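Local atomic coordinates of thiamine-binding periplasmic protein (Escherichia coli, PDB entry 2QRY), a protein that binds thiamine, thiamine phosphate and thiamine diphosphate with high affinity in the periplasm, as part of the ThiBPQ ABC transporter for thiamine import. Residues A237-S240 with E241-L245. Residues are numbered along the deposited sequence; the frame is centred on the assembly and turned at random.
Sequences ANFS and EGHYL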
ATOM      1  N   ALA A 237      -1.859  16.304   2.613  1.00 23.46           N
ATOM      2  CA  ALA A 237      -1.247  17.187   3.601  1.00 23.49           C
ATOM      3  C   ALA A 237       0.145  16.708   3.989  1.00 24.42           C
ATOM      4  O   ALA A 237       0.337  15.555   4.373  1.00 24.99           O
ATOM      5  CB  ALA A 237      -2.131  17.287   4.824  1.00 21.12           C
ATOM      6  N   ASN A 238       1.118  17.604   3.869  1.00 26.75           N
ATOM      7  CA  ASN A 238       2.506  17.299   4.195  1.00 28.25           C
ATOM      8  C   ASN A 238       2.728  17.593   5.680  1.00 29.05           C
ATOM      9  O   ASN A 238       2.735  18.753   6.090  1.00 30.36           O
ATOM     10  CB  ASN A 238       3.426  18.158   3.313  1.00 28.86           C
ATOM     11  CG  ASN A 238       4.889  17.718   3.360  1.00 31.23           C
ATOM     12  OD1 ASN A 238       5.203  16.526   3.460  1.00 30.73           O
ATOM     13  ND2 ASN A 238       5.790  18.684   3.257  1.00 32.27           N
ATOM     14  N   PHE A 239       2.893  16.546   6.487  1.00 27.98           N
ATOM     15  CA  PHE A 239       3.093  16.734   7.923  1.00 27.87           C
ATOM     16  C   PHE A 239       4.557  16.879   8.341  1.00 26.84           C
ATOM     17  O   PHE A 239       5.444  16.223   7.801  1.00 24.86           O
ATOM     18  CB  PHE A 239       2.429  15.596   8.713  1.00 26.47           C
ATOM     19  CG  PHE A 239       0.924  15.580   8.615  1.00 26.15           C
ATOM     20  CD1 PHE A 239       0.227  16.697   8.148  1.00 23.24           C
ATOM     21  CD2 PHE A 239       0.202  14.456   9.007  1.00 24.85           C
ATOM     22  CE1 PHE A 239      -1.158  16.696   8.072  1.00 23.61           C
ATOM     23  CE2 PHE A 239      -1.196  14.446   8.935  1.00 26.64           C
ATOM     24  CZ  PHE A 239      -1.875  15.571   8.466  1.00 24.30           C
ATOM     25  N   SER A 240       4.786  17.753   9.319  1.00 27.74           N
ATOM     26  CA  SER A 240       6.123  18.043   9.820  1.00 27.01           C
ATOM     27  C   SER A 240       6.837  16.880  10.509  1.00 27.44           C
ATOM     28  O   SER A 240       8.063  16.889  10.615  1.00 27.48           O
ATOM     29  CB  SER A 240       6.075  19.261  10.757  1.00 26.73           C
ATOM     30  OG  SER A 240       5.221  19.049  11.868  1.00 26.58           O
ATOM     31  N   GLU A 241       6.095  15.885  10.985  1.00 25.55           N
ATOM     32  CA  GLU A 241       6.747  14.746  11.622  1.00 25.35           C
ATOM     33  C   GLU A 241       7.396  13.874  10.550  1.00 24.97           C
ATOM     34  O   GLU A 241       8.288  13.075  10.836  1.00 25.74           O
ATOM     35  CB  GLU A 241       5.745  13.897  12.417  1.00 25.53           C
ATOM     36  CG  GLU A 241       5.059  14.625  13.560  1.00 24.48           C
ATOM     37  CD  GLU A 241       3.676  15.113  13.180  1.00 25.34           C
ATOM     38  OE1 GLU A 241       3.364  15.116  11.967  1.00 23.05           O
ATOM     39  OE2 GLU A 241       2.908  15.495  14.088  1.00 21.49           O
ATOM     40  N   GLY A 242       6.960  14.048   9.306  1.00 23.24           N
ATOM     41  CA  GLY A 242       7.485  13.233   8.227  1.00 21.14           C
ATOM     42  C   GLY A 242       6.450  12.158   7.926  1.00 21.80           C
ATOM     43  O   GLY A 242       5.456  12.046   8.645  1.00 20.67           O
ATOM     44  N   HIS A 243       6.680  11.364   6.884  1.00 20.93           N
ATOM     45  CA  HIS A 243       5.733  10.326   6.490  1.00 20.64           C
ATOM     46  C   HIS A 243       6.304   8.909   6.454  1.00 21.33           C
ATOM     47  O   HIS A 243       7.501   8.706   6.213  1.00 20.69           O
ATOM     48  CB  HIS A 243       5.135  10.688   5.134  1.00 20.42           C
ATOM     49  CG  HIS A 243       4.355  11.966   5.157  1.00 22.05           C
ATOM     50  ND1 HIS A 243       3.003  12.020   4.887  1.00 21.23           N
ATOM     51  CD2 HIS A 243       4.723  13.228   5.484  1.00 20.66           C
ATOM     52  CE1 HIS A 243       2.573  13.258   5.051  1.00 20.23           C
ATOM     53  NE2 HIS A 243       3.595  14.010   5.414  1.00 21.02           N
ATOM     54  N   TYR A 244       5.431   7.934   6.698  1.00 20.40           N
ATOM     55  CA  TYR A 244       5.822   6.533   6.718  1.00 21.01           C
ATOM     56  C   TYR A 244       5.936   5.975   5.308  1.00 20.81           C
ATOM     57  O   TYR A 244       5.065   6.192   4.469  1.00 19.99           O
ATOM     58  CB  TYR A 244       4.816   5.713   7.535  1.00 20.77           C
ATOM     59  CG  TYR A 244       5.375   4.393   8.014  1.00 20.03           C
ATOM     60  CD1 TYR A 244       5.589   3.338   7.123  1.00 20.86           C
ATOM     61  CD2 TYR A 244       5.720   4.205   9.358  1.00 19.35           C
ATOM     62  CE1 TYR A 244       6.135   2.120   7.558  1.00 19.85           C
ATOM     63  CE2 TYR A 244       6.263   2.997   9.802  1.00 18.06           C
ATOM     64  CZ  TYR A 244       6.467   1.960   8.896  1.00 19.20           C
ATOM     65  OH  TYR A 244       6.993   0.763   9.325  1.00 20.63           O
ATOM     66  N   LEU A 245       7.019   5.245   5.064  1.00 20.64           N
ATOM     67  CA  LEU A 245       7.284   4.678   3.751  1.00 20.91           C
ATOM     68  C   LEU A 245       6.715   3.295   3.527  1.00 22.02           C
ATOM     69  O   LEU A 245       6.795   2.424   4.401  1.00 22.40           O
ATOM     70  CB  LEU A 245       8.795   4.623   3.503  1.00 21.27           C
ATOM     71  CG  LEU A 245       9.277   3.800   2.300  1.00 22.60           C
ATOM     72  CD1 LEU A 245       8.902   4.484   0.992  1.00 21.96           C
ATOM     73  CD2 LEU A 245      10.792   3.643   2.387  1.00 24.80           C
TER
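H243 reaches back across a tight turn to take the backbone N-H of F239. With CG anti to the carbonyl carbon (chi1 -62°), the ring leaves CB toward 237-240. H243 CD2 then passes F239 O and N238 OD1 at 3.9 Å each. H243 CE1 points its C-H edge at A237 O, 3.3 Å away. At the tip, H243 NE2 accepts from F239 N at 2.8 Å, the donor lying 14° from the ring plane and the N-H...N angle being 157°. On the ring's other nitrogen, ND1 bonds to F128 O on strand 121-133. Histidine suits the place because one flat ring can accept through NE2 while, in that tautomer, ND1 donates; the two bonds together would fix its rotation.

The turn is closed by G242 N, which donates to F239 O at 3.0 Å. Glycine suits 242 because its positive phi, with an extended psi, brings the backbone into a region that residues with a beta carbon enter only with strain. E241, bent at its second torsion, lays OE1 3.4 Å from F239 CB, while its two carboxylate oxygens accept from the backbone N-H groups of L144 and K145. A type I beta turn from F239 to G242, bridged by the side chain of H243, thus lies in the connection between strands 234-236 and 243-252, both of which pair antiparallel with strand 121-133 in the solute-binding protein fold.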